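Local coordinates for protein dihydroorotase (Agrobacterium tumefaciens, PDB 2OGJ) that hydrolyses acetyl esters such as acetyl-(R)-mandelate in vitro, as a zinc-dependent deacetylase of the amidohydrolase superfamily with a TIM-barrel fold, at residues W302-A305 with T306-K310; M316-E319 with N320-A324; G294-N298 with F299-D303; L335-E338 with N339-D342. All blocks are in the same frame, centred on the assembly; numbering follows the deposited sequence.

Contact 1: W302-A305 with T306-K310; sequences WDLA and TTMSK
T306 reaches back over the first turn of helix 304-313 and meets both D303 and W302. Its CB lies 3.2 Å from D303 OD2, and its two branches then part. OG1, anti to the carbonyl carbon (chi1 -58°), donates to D303 OD2 over 2.6 Å, on the syn side but 30° out of the carboxylate plane; the same hydroxyl lies in the plane of the W302 ring, at its edge. CG2 comes against the benzo part of the indole, 3.4 Å from W302 CE3. D303 is the N-cap: its OD2 also accepts from T306 N at 2.9 Å, nearly along the C-O axis, and the two donors arrive from opposite faces of the carboxylate plane. D303 OD1 is taken by Y392 N, which ties this helix start to the C-terminal tail.

A second oxygen with two donors is D303 O, which receives T307 N and, from above its carbonyl plane, T307 OG1. Two residues further along, S309 N and S309 OG reach A305 O from opposite faces, with S309 OG 2.9 Å away. L304 CG approaches M308 SE at 4.1 Å, and both side chains pack on W73 of strand 68-75. With its carboxylate gripped by a backbone N-H, a hydroxyl and the tail amide, D303 is held in rotation, and its negative charge at the helix N-terminus would probably be stabilised by the helix dipole.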
loop_
_atom_site.group_PDB
_atom_site.type_symbol
_atom_site.label_atom_id
_atom_site.label_comp_id
_atom_site.label_asym_id
_atom_site.label_seq_id
_atom_site.Cartn_x
_atom_site.Cartn_y
_atom_site.Cartn_z
ATOM N N TRP A 302 -23.124 4.037 -31.197
ATOM C CA TRP A 302 -22.612 3.858 -32.543
ATOM C C TRP A 302 -21.916 5.160 -32.942
ATOM O O TRP A 302 -20.775 5.165 -33.391
ATOM C CB TRP A 302 -23.747 3.499 -33.507
ATOM C CG TRP A 302 -24.352 2.143 -33.222
ATOM C CD1 TRP A 302 -23.681 0.990 -32.901
ATOM C CD2 TRP A 302 -25.733 1.786 -33.310
ATOM N NE1 TRP A 302 -24.555 -0.059 -32.796
ATOM C CE2 TRP A 302 -25.824 0.399 -33.040
ATOM C CE3 TRP A 302 -26.907 2.500 -33.590
ATOM C CZ2 TRP A 302 -27.042 -0.287 -33.046
ATOM C CZ3 TRP A 302 -28.118 1.818 -33.598
ATOM C CH2 TRP A 302 -28.172 0.436 -33.326
ATOM N N ASP A 303 -22.604 6.271 -32.722
ATOM C CA ASP A 303 -22.070 7.563 -33.068
ATOM C C ASP A 303 -22.917 8.638 -32.409
ATOM O O ASP A 303 -23.942 8.339 -31.811
ATOM C CB ASP A 303 -22.083 7.722 -34.582
ATOM C CG ASP A 303 -23.408 7.285 -35.207
ATOM O OD1 ASP A 303 -23.372 6.819 -36.361
ATOM O OD2 ASP A 303 -24.480 7.406 -34.566
ATOM N N LEU A 304 -22.473 9.884 -32.514
ATOM C CA LEU A 304 -23.182 11.007 -31.922
ATOM C C LEU A 304 -24.633 11.103 -32.406
ATOM O O LEU A 304 -25.547 11.374 -31.613
ATOM C CB LEU A 304 -22.443 12.306 -32.241
ATOM C CG LEU A 304 -22.913 13.513 -31.447
ATOM C CD1 LEU A 304 -22.637 13.232 -29.974
ATOM C CD2 LEU A 304 -22.211 14.790 -31.913
ATOM N N ALA A 305 -24.842 10.885 -33.706
ATOM C CA ALA A 305 -26.182 10.964 -34.282
ATOM C C ALA A 305 -27.142 9.988 -33.589
ATOM O O ALA A 305 -28.266 10.353 -33.244
ATOM C CB ALA A 305 -26.125 10.689 -35.791
ATOM N N THR A 306 -26.703 8.751 -33.374
ATOM C CA THR A 306 -27.550 7.774 -32.705
ATOM C C THR A 306 -27.836 8.225 -31.264
ATOM O O THR A 306 -28.941 8.039 -30.750
ATOM C CB THR A 306 -26.880 6.371 -32.670
ATOM O OG1 THR A 306 -26.595 5.931 -34.002
ATOM C CG2 THR A 306 -27.798 5.353 -31.984
ATOM N N THR A 307 -26.829 8.818 -30.627
ATOM C CA THR A 307 -26.952 9.282 -29.254
ATOM C C THR A 307 -27.942 10.440 -29.218
ATOM O O THR A 307 -28.729 10.562 -28.263
ATOM C CB THR A 307 -25.553 9.726 -28.697
ATOM O OG1 THR A 307 -24.672 8.596 -28.673
ATOM C CG2 THR A 307 -25.654 10.305 -27.278
HETATM N N MSE A 308 -27.907 11.292 -30.248
HETATM C CA MSE A 308 -28.834 12.424 -30.323
HETATM C C MSE A 308 -30.251 11.863 -30.510
HETATM O O MSE A 308 -31.210 12.415 -29.996
HETATM C CB MSE A 308 -28.481 13.339 -31.497
HETATM C CG MSE A 308 -27.106 14.001 -31.414
HETATM SE SE MSE A 308 -26.496 14.719 -32.982
HETATM C CE MSE A 308 -27.527 16.076 -33.133
ATOM N N SER A 309 -30.357 10.746 -31.226
ATOM C CA SER A 309 -31.638 10.094 -31.488
ATOM C C SER A 309 -32.273 9.458 -30.249
ATOM O O SER A 309 -33.500 9.393 -30.157
ATOM C CB SER A 309 -31.485 9.025 -32.578
ATOM O OG SER A 309 -31.015 9.591 -33.788
ATOM N N LYS A 310 -31.448 8.981 -29.314
ATOM C CA LYS A 310 -31.948 8.362 -28.078
ATOM C C LYS A 310 -32.530 9.430 -27.151
ATOM O O LYS A 310 -33.555 9.207 -26.494
ATOM C CB LYS A 310 -30.828 7.600 -27.355
ATOM C CG LYS A 310 -30.281 6.401 -28.132
ATOM C CD LYS A 310 -29.197 5.684 -27.345
ATOM C CE LYS A 310 -28.664 4.491 -28.105
ATOM N NZ LYS A 310 -27.412 3.968 -27.486
#

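Contact 2: M316-E319 with N320-A324; sequences MPFE and NVVEA
Helix 318-323, a short helix following helix 304-313 in the chain, begins with P317 at its N-cap; M316, two residues before it, packs on V321 within it and on A324 just past its end. M316 runs out as an extended selenomethionine with CG anti to the backbone N (chi1 -161°). This carries the chain across V321 at a slant, with V321 CG2 3.7 Å from M316 CB and also within touching range of CG and SE. The terminal methyl goes further, where M316 CE meets A324 CB at 3.8 Å.

F318 and V322 form the other side-chain pair. V322 CG2 sits over one face of the phenyl ring, 4.0 Å from its centroid and 21° off the ring normal, a CH-pi contact displaced toward the rim near F318 CZ. The i to i+4 spacing of both F318-V322 and the bond from V322 N to F318 O (3.2 Å, N-H...O angle 168°) is that of an alpha-helix. At the start, P317 O accepts from V321 N at 3.2 Å and from N320 N at 2.9 Å; the latter donor stands above the carbonyl plane of P317. E323 N to E319 O, 3.3 Å, continues the series. Beyond the helix, the F318 ring meets that of F68 and touches F352 and L354 of strand 348-362, while V321 packs on M308 and M316 on L311, both of helix 304-313.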
loop_
_atom_site.group_PDB
_atom_site.type_symbol
_atom_site.label_atom_id
_atom_site.label_comp_id
_atom_site.label_asym_id
_atom_site.label_seq_id
_atom_site.Cartn_x
_atom_site.Cartn_y
_atom_site.Cartn_z
HETATM N N MSE A 316 -36.663 14.891 -25.584
HETATM C CA MSE A 316 -35.852 16.082 -25.441
HETATM C C MSE A 316 -36.235 16.818 -26.714
HETATM O O MSE A 316 -35.999 16.328 -27.817
HETATM C CB MSE A 316 -34.362 15.731 -25.442
HETATM C CG MSE A 316 -33.439 16.803 -24.864
HETATM SE SE MSE A 316 -31.710 16.277 -24.650
HETATM C CE MSE A 316 -30.917 17.873 -24.669
ATOM N N PRO A 317 -36.873 17.981 -26.586
ATOM C CA PRO A 317 -37.246 18.699 -27.806
ATOM C C PRO A 317 -36.094 18.809 -28.815
ATOM O O PRO A 317 -34.933 18.988 -28.442
ATOM C CB PRO A 317 -37.700 20.055 -27.280
ATOM C CG PRO A 317 -37.003 20.172 -25.938
ATOM C CD PRO A 317 -37.115 18.793 -25.387
ATOM N N PHE A 318 -36.423 18.688 -30.095
ATOM C CA PHE A 318 -35.441 18.777 -31.178
ATOM C C PHE A 318 -34.421 19.912 -31.012
ATOM O O PHE A 318 -33.217 19.685 -30.969
ATOM C CB PHE A 318 -36.171 18.975 -32.509
ATOM C CG PHE A 318 -35.262 19.174 -33.678
ATOM C CD1 PHE A 318 -34.661 18.087 -34.301
ATOM C CD2 PHE A 318 -35.005 20.450 -34.163
ATOM C CE1 PHE A 318 -33.816 18.260 -35.390
ATOM C CE2 PHE A 318 -34.154 20.642 -35.263
ATOM C CZ PHE A 318 -33.564 19.545 -35.875
ATOM N N GLU A 319 -34.915 21.138 -30.938
ATOM C CA GLU A 319 -34.044 22.297 -30.803
ATOM C C GLU A 319 -33.037 22.196 -29.667
ATOM O O GLU A 319 -31.949 22.759 -29.750
ATOM C CB GLU A 319 -34.891 23.557 -30.633
ATOM C CG GLU A 319 -35.392 24.123 -31.943
ATOM C CD GLU A 319 -34.404 25.093 -32.581
ATOM O OE1 GLU A 319 -33.257 25.209 -32.084
ATOM O OE2 GLU A 319 -34.779 25.741 -33.589
ATOM N N ASN A 320 -33.379 21.467 -28.610
ATOM C CA ASN A 320 -32.493 21.355 -27.473
ATOM C C ASN A 320 -31.430 20.305 -27.722
ATOM O O ASN A 320 -30.317 20.442 -27.212
ATOM C CB ASN A 320 -33.302 21.114 -26.203
ATOM C CG ASN A 320 -34.255 22.261 -25.930
ATOM O OD1 ASN A 320 -33.901 23.430 -26.103
ATOM N ND2 ASN A 320 -35.469 21.936 -25.504
ATOM N N VAL A 321 -31.726 19.268 -28.481
ATOM C CA VAL A 321 -30.736 18.231 -28.759
ATOM C C VAL A 321 -29.633 18.820 -29.646
ATOM O O VAL A 321 -28.447 18.557 -29.428
ATOM C CB VAL A 321 -31.373 16.985 -29.471
ATOM C CG1 VAL A 321 -30.285 16.022 -29.895
ATOM C CG2 VAL A 321 -32.358 16.266 -28.537
ATOM N N VAL A 322 -30.029 19.615 -30.638
ATOM C CA VAL A 322 -29.086 20.254 -31.562
ATOM C C VAL A 322 -28.187 21.197 -30.771
ATOM O O VAL A 322 -26.991 21.308 -31.022
ATOM C CB VAL A 322 -29.829 21.098 -32.666
ATOM C CG1 VAL A 322 -28.813 21.843 -33.543
ATOM C CG2 VAL A 322 -30.712 20.200 -33.518
ATOM N N GLU A 323 -28.780 21.878 -29.808
ATOM C CA GLU A 323 -28.043 22.817 -28.983
ATOM C C GLU A 323 -27.080 22.107 -28.029
ATOM O O GLU A 323 -25.994 22.614 -27.740
ATOM C CB GLU A 323 -29.041 23.657 -28.203
ATOM C CG GLU A 323 -28.448 24.378 -27.035
ATOM C CD GLU A 323 -29.477 25.194 -26.301
ATOM O OE1 GLU A 323 -29.989 26.162 -26.909
ATOM O OE2 GLU A 323 -29.780 24.861 -25.131
ATOM N N ALA A 324 -27.487 20.934 -27.545
ATOM C CA ALA A 324 -26.679 20.137 -26.624
ATOM C C ALA A 324 -25.609 19.373 -27.400
ATOM O O ALA A 324 -25.050 18.387 -26.926
ATOM C CB ALA A 324 -27.564 19.167 -25.888
#

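Contact 3: G294-N298 with F299-D303; sequences GHSMN and FPVWD
The indole of W302 presents its pyrrole edge to the backbone of the preceding turn: N298 O lies in the ring plane 3.2 Å from W302 CD1, and M297 O, also in plane, is 3.7 Å from W302 CD1. Over one face stands P300 O, 4.2 Å above the plane and displaced toward the rim. With CG anti to the carbonyl carbon (chi1 -67°), W302 brings its CD1 edge to N298 O.

Behind the indole the chain doubles back on S296. V301 N donates to S296 O at 2.9 Å, but the N-H...O angle of 116° makes this a weak bond, and the local geometry of the V301 carbonyl is doubtful at this resolution. The S296 carbonyl is also approached by the proline ring, P300 CD to S296 O 3.2 Å, and by V301 CB at 3.4 Å. The side chains themselves meet more loosely, S296 CB to V301 CG2 being 4.0 Å. W302 CA adds a CA-H...O contact to M297 O, with an angle at H of 161°. The hydroxyl of S296 bonds D291 O and H293 N, which links the loop to a zinc ligand, D291. The amide oxygen of N298 bonds the hydroxyl of Y392 in the C-terminal tail. The loop thus follows the metal-binding aspartate of the barrel and leads into helix 304-313, with W302 touching L359 and A361 of strand 348-362 and F299 touching T362 of the same strand.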
loop_
_atom_site.group_PDB
_atom_site.type_symbol
_atom_site.label_atom_id
_atom_site.label_comp_id
_atom_site.label_asym_id
_atom_site.label_seq_id
_atom_site.Cartn_x
_atom_site.Cartn_y
_atom_site.Cartn_z
ATOM N N GLY A 294 -12.746 2.361 -28.216
ATOM C CA GLY A 294 -12.668 1.014 -28.760
ATOM C C GLY A 294 -13.622 -0.041 -28.226
ATOM O O GLY A 294 -13.712 -1.127 -28.786
ATOM N N HIS A 295 -14.345 0.257 -27.154
ATOM C CA HIS A 295 -15.257 -0.732 -26.606
ATOM C C HIS A 295 -16.704 -0.304 -26.535
ATOM O O HIS A 295 -17.557 -1.078 -26.103
ATOM C CB HIS A 295 -14.787 -1.183 -25.223
ATOM C CG HIS A 295 -13.627 -2.131 -25.264
ATOM N ND1 HIS A 295 -13.502 -3.109 -26.229
ATOM C CD2 HIS A 295 -12.549 -2.261 -24.454
ATOM C CE1 HIS A 295 -12.397 -3.798 -26.012
ATOM N NE2 HIS A 295 -11.800 -3.303 -24.939
ATOM N N SER A 296 -16.991 0.927 -26.940
ATOM C CA SER A 296 -18.365 1.396 -26.924
ATOM C C SER A 296 -18.844 1.729 -28.331
ATOM O O SER A 296 -20.043 1.780 -28.577
ATOM C CB SER A 296 -18.509 2.621 -26.022
ATOM O OG SER A 296 -17.740 3.708 -26.501
HETATM N N MSE A 297 -17.908 1.930 -29.259
HETATM C CA MSE A 297 -18.273 2.294 -30.628
HETATM C C MSE A 297 -19.046 1.235 -31.388
HETATM O O MSE A 297 -20.106 1.528 -31.933
HETATM C CB MSE A 297 -17.046 2.708 -31.468
HETATM C CG MSE A 297 -17.427 3.107 -32.909
HETATM SE SE MSE A 297 -16.115 3.796 -33.886
HETATM C CE MSE A 297 -15.097 2.375 -33.968
ATOM N N ASN A 298 -18.557 0.005 -31.422
ATOM C CA ASN A 298 -19.283 -0.985 -32.192
ATOM C C ASN A 298 -20.644 -1.344 -31.619
ATOM O O ASN A 298 -21.638 -1.356 -32.344
ATOM C CB ASN A 298 -18.464 -2.263 -32.409
ATOM C CG ASN A 298 -19.141 -3.224 -33.402
ATOM O OD1 ASN A 298 -19.138 -2.984 -34.607
ATOM N ND2 ASN A 298 -19.737 -4.300 -32.890
ATOM N N PHE A 299 -20.718 -1.621 -30.326
ATOM C CA PHE A 299 -22.005 -1.997 -29.807
ATOM C C PHE A 299 -22.884 -0.944 -29.159
ATOM O O PHE A 299 -23.769 -0.395 -29.815
ATOM C CB PHE A 299 -21.918 -3.193 -28.858
ATOM C CG PHE A 299 -23.208 -3.454 -28.121
ATOM C CD1 PHE A 299 -24.402 -3.584 -28.817
ATOM C CD2 PHE A 299 -23.238 -3.515 -26.735
ATOM C CE1 PHE A 299 -25.600 -3.768 -28.144
ATOM C CE2 PHE A 299 -24.436 -3.699 -26.057
ATOM C CZ PHE A 299 -25.617 -3.824 -26.765
ATOM N N PRO A 300 -22.654 -0.625 -27.879
ATOM C CA PRO A 300 -23.553 0.380 -27.291
ATOM C C PRO A 300 -23.770 1.628 -28.164
ATOM O O PRO A 300 -24.766 1.768 -28.870
ATOM C CB PRO A 300 -22.880 0.718 -25.953
ATOM C CG PRO A 300 -21.839 -0.380 -25.759
ATOM C CD PRO A 300 -21.383 -0.694 -27.144
ATOM N N VAL A 301 -22.797 2.524 -28.089
ATOM C CA VAL A 301 -22.785 3.794 -28.800
ATOM C C VAL A 301 -22.346 3.598 -30.230
ATOM O O VAL A 301 -21.283 3.037 -30.476
ATOM C CB VAL A 301 -21.758 4.737 -28.163
ATOM C CG1 VAL A 301 -21.933 6.144 -28.677
ATOM C CG2 VAL A 301 -21.867 4.660 -26.679
ATOM N N TRP A 302 -23.124 4.037 -31.197
ATOM C CA TRP A 302 -22.612 3.858 -32.543
ATOM C C TRP A 302 -21.916 5.160 -32.942
ATOM O O TRP A 302 -20.775 5.165 -33.391
ATOM C CB TRP A 302 -23.747 3.499 -33.507
ATOM C CG TRP A 302 -24.352 2.143 -33.222
ATOM C CD1 TRP A 302 -23.681 0.990 -32.901
ATOM C CD2 TRP A 302 -25.733 1.786 -33.310
ATOM N NE1 TRP A 302 -24.555 -0.059 -32.796
ATOM C CE2 TRP A 302 -25.824 0.399 -33.040
ATOM C CE3 TRP A 302 -26.907 2.500 -33.590
ATOM C CZ2 TRP A 302 -27.042 -0.287 -33.046
ATOM C CZ3 TRP A 302 -28.118 1.818 -33.598
ATOM C CH2 TRP A 302 -28.172 0.436 -33.326
ATOM N N ASP A 303 -22.604 6.271 -32.722
ATOM C CA ASP A 303 -22.070 7.563 -33.068
ATOM C C ASP A 303 -22.917 8.638 -32.409
ATOM O O ASP A 303 -23.942 8.339 -31.811
ATOM C CB ASP A 303 -22.083 7.722 -34.582
ATOM C CG ASP A 303 -23.408 7.285 -35.207
ATOM O OD1 ASP A 303 -23.372 6.819 -36.361
ATOM O OD2 ASP A 303 -24.480 7.406 -34.566
#

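Contact 4: L335-E338 with N339-D342; sequences LDME and NRLD
R340 and M337 make the close part of this contact. The arginine chain bends at chi2 and chi3 (-82° and -105°) and doubles back across the selenomethionine, so that M337 CE comes within 3.3 Å of R340 NH2 while M337 CG lies over one face of the guanidinium. R340 CG rests 3.5 Å from M337 O, and R340 NH1 approaches D336 O without the angle of a hydrogen bond. D336 OD2 is 5.0 Å from R340 NH1, too far for an ion pair.

Outside this packed side, D336, E338 and N339 are exposed and the chain is held by turns. D336 OD1 accepts from E338 N at 3.3 Å, an Asx turn, with the donor above the carboxylate plane. A type I beta turn runs from N339 to D342, closed by D342 N to N339 O at 3.0 Å and seconded by N339 ND2, which donates to D342 OD2 at 3.2 Å. E338 sends its carboxylate to R327 in a salt bridge. The loop joins helix 327-332, where L335 and M337 touch A330, to strand 348-362; R340 NH2 forms a long, weak ion pair with D348 at the start of that strand, and R340 and L341 touch F27.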
loop_
_atom_site.group_PDB
_atom_site.type_symbol
_atom_site.label_atom_id
_atom_site.label_comp_id
_atom_site.label_asym_id
_atom_site.label_seq_id
_atom_site.Cartn_x
_atom_site.Cartn_y
_atom_site.Cartn_z
ATOM N N LEU A 335 -15.398 27.728 -27.291
ATOM C CA LEU A 335 -15.398 27.774 -28.749
ATOM C C LEU A 335 -16.448 28.794 -29.147
ATOM O O LEU A 335 -17.631 28.627 -28.826
ATOM C CB LEU A 335 -15.766 26.413 -29.339
ATOM C CG LEU A 335 -15.888 26.372 -30.865
ATOM C CD1 LEU A 335 -14.601 26.920 -31.489
ATOM C CD2 LEU A 335 -16.170 24.930 -31.326
ATOM N N ASP A 336 -16.034 29.852 -29.838
ATOM C CA ASP A 336 -16.989 30.878 -30.237
ATOM C C ASP A 336 -17.944 30.349 -31.280
ATOM O O ASP A 336 -17.509 29.839 -32.309
ATOM C CB ASP A 336 -16.288 32.096 -30.804
ATOM C CG ASP A 336 -17.257 33.035 -31.484
ATOM O OD1 ASP A 336 -18.251 33.410 -30.830
ATOM O OD2 ASP A 336 -17.037 33.389 -32.664
HETATM N N MSE A 337 -19.242 30.489 -31.035
HETATM C CA MSE A 337 -20.230 29.983 -31.983
HETATM C C MSE A 337 -21.304 31.021 -32.341
HETATM O O MSE A 337 -22.449 30.687 -32.638
HETATM C CB MSE A 337 -20.859 28.704 -31.411
HETATM C CG MSE A 337 -21.603 27.880 -32.425
HETATM SE SE MSE A 337 -21.658 26.171 -31.961
HETATM C CE MSE A 337 -20.148 25.648 -32.583
ATOM N N GLU A 338 -20.913 32.289 -32.328
ATOM C CA GLU A 338 -21.837 33.361 -32.643
ATOM C C GLU A 338 -21.661 33.818 -34.079
ATOM O O GLU A 338 -20.632 33.555 -34.701
ATOM C CB GLU A 338 -21.618 34.550 -31.700
ATOM C CG GLU A 338 -21.924 34.259 -30.236
ATOM C CD GLU A 338 -23.321 33.676 -30.019
ATOM O OE1 GLU A 338 -23.678 33.428 -28.847
ATOM O OE2 GLU A 338 -24.068 33.459 -31.007
ATOM N N ASN A 339 -22.685 34.491 -34.592
ATOM C CA ASN A 339 -22.682 35.029 -35.945
ATOM C C ASN A 339 -22.049 34.094 -36.956
ATOM O O ASN A 339 -21.478 34.555 -37.934
ATOM C CB ASN A 339 -21.928 36.366 -35.972
ATOM C CG ASN A 339 -22.643 37.465 -35.196
ATOM O OD1 ASN A 339 -22.830 37.373 -33.974
ATOM N ND2 ASN A 339 -23.052 38.518 -35.911
ATOM N N ARG A 340 -22.156 32.791 -36.740
ATOM C CA ARG A 340 -21.533 31.825 -37.637
ATOM C C ARG A 340 -21.964 31.863 -39.096
ATOM O O ARG A 340 -21.232 31.391 -39.960
ATOM C CB ARG A 340 -21.711 30.419 -37.072
ATOM C CG ARG A 340 -20.939 30.204 -35.791
ATOM C CD ARG A 340 -19.490 29.873 -36.049
ATOM N NE ARG A 340 -19.252 28.456 -35.816
ATOM C CZ ARG A 340 -18.197 27.972 -35.171
ATOM N NH1 ARG A 340 -17.267 28.793 -34.691
ATOM N NH2 ARG A 340 -18.081 26.660 -34.993
ATOM N N LEU A 341 -23.142 32.422 -39.375
ATOM C CA LEU A 341 -23.639 32.512 -40.751
ATOM C C LEU A 341 -23.176 33.795 -41.455
ATOM O O LEU A 341 -23.327 33.927 -42.667
ATOM C CB LEU A 341 -25.169 32.423 -40.777
ATOM C CG LEU A 341 -25.842 31.249 -41.513
ATOM C CD1 LEU A 341 -24.816 30.289 -42.059
ATOM C CD2 LEU A 341 -26.778 30.543 -40.567
ATOM N N ASP A 342 -22.593 34.717 -40.687
ATOM C CA ASP A 342 -22.079 35.992 -41.195
ATOM C C ASP A 342 -21.145 35.790 -42.377
ATOM O O ASP A 342 -20.552 34.726 -42.525
ATOM C CB ASP A 342 -21.295 36.716 -40.103
ATOM C CG ASP A 342 -22.170 37.564 -39.201
ATOM O OD1 ASP A 342 -23.316 37.164 -38.881
ATOM O OD2 ASP A 342 -21.683 38.638 -38.787
#

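Contacts 3, 1, 2 and 4 follow one another along the chain. Contacts 1 and 3 share W302 and D303: the loop of 294-303 hands over directly to helix 304-313, and T307 OG1 lies 3.7 Å from V301 CG1 where they meet. Contact 3 is nearest the metals, the S296 side chain being about 8 Å from a zinc ion; in contact 1 the side chain of T307 is about 13 Å from a bound zinc ion. Contact 2 packs on contact 1 through M308 CB and V321 CG1, 3.6 Å apart, and lies away from the site. Contact 4 stands apart, its centre about 31 Å from that of contact 3, the two lying on opposite sides of the chain's centre.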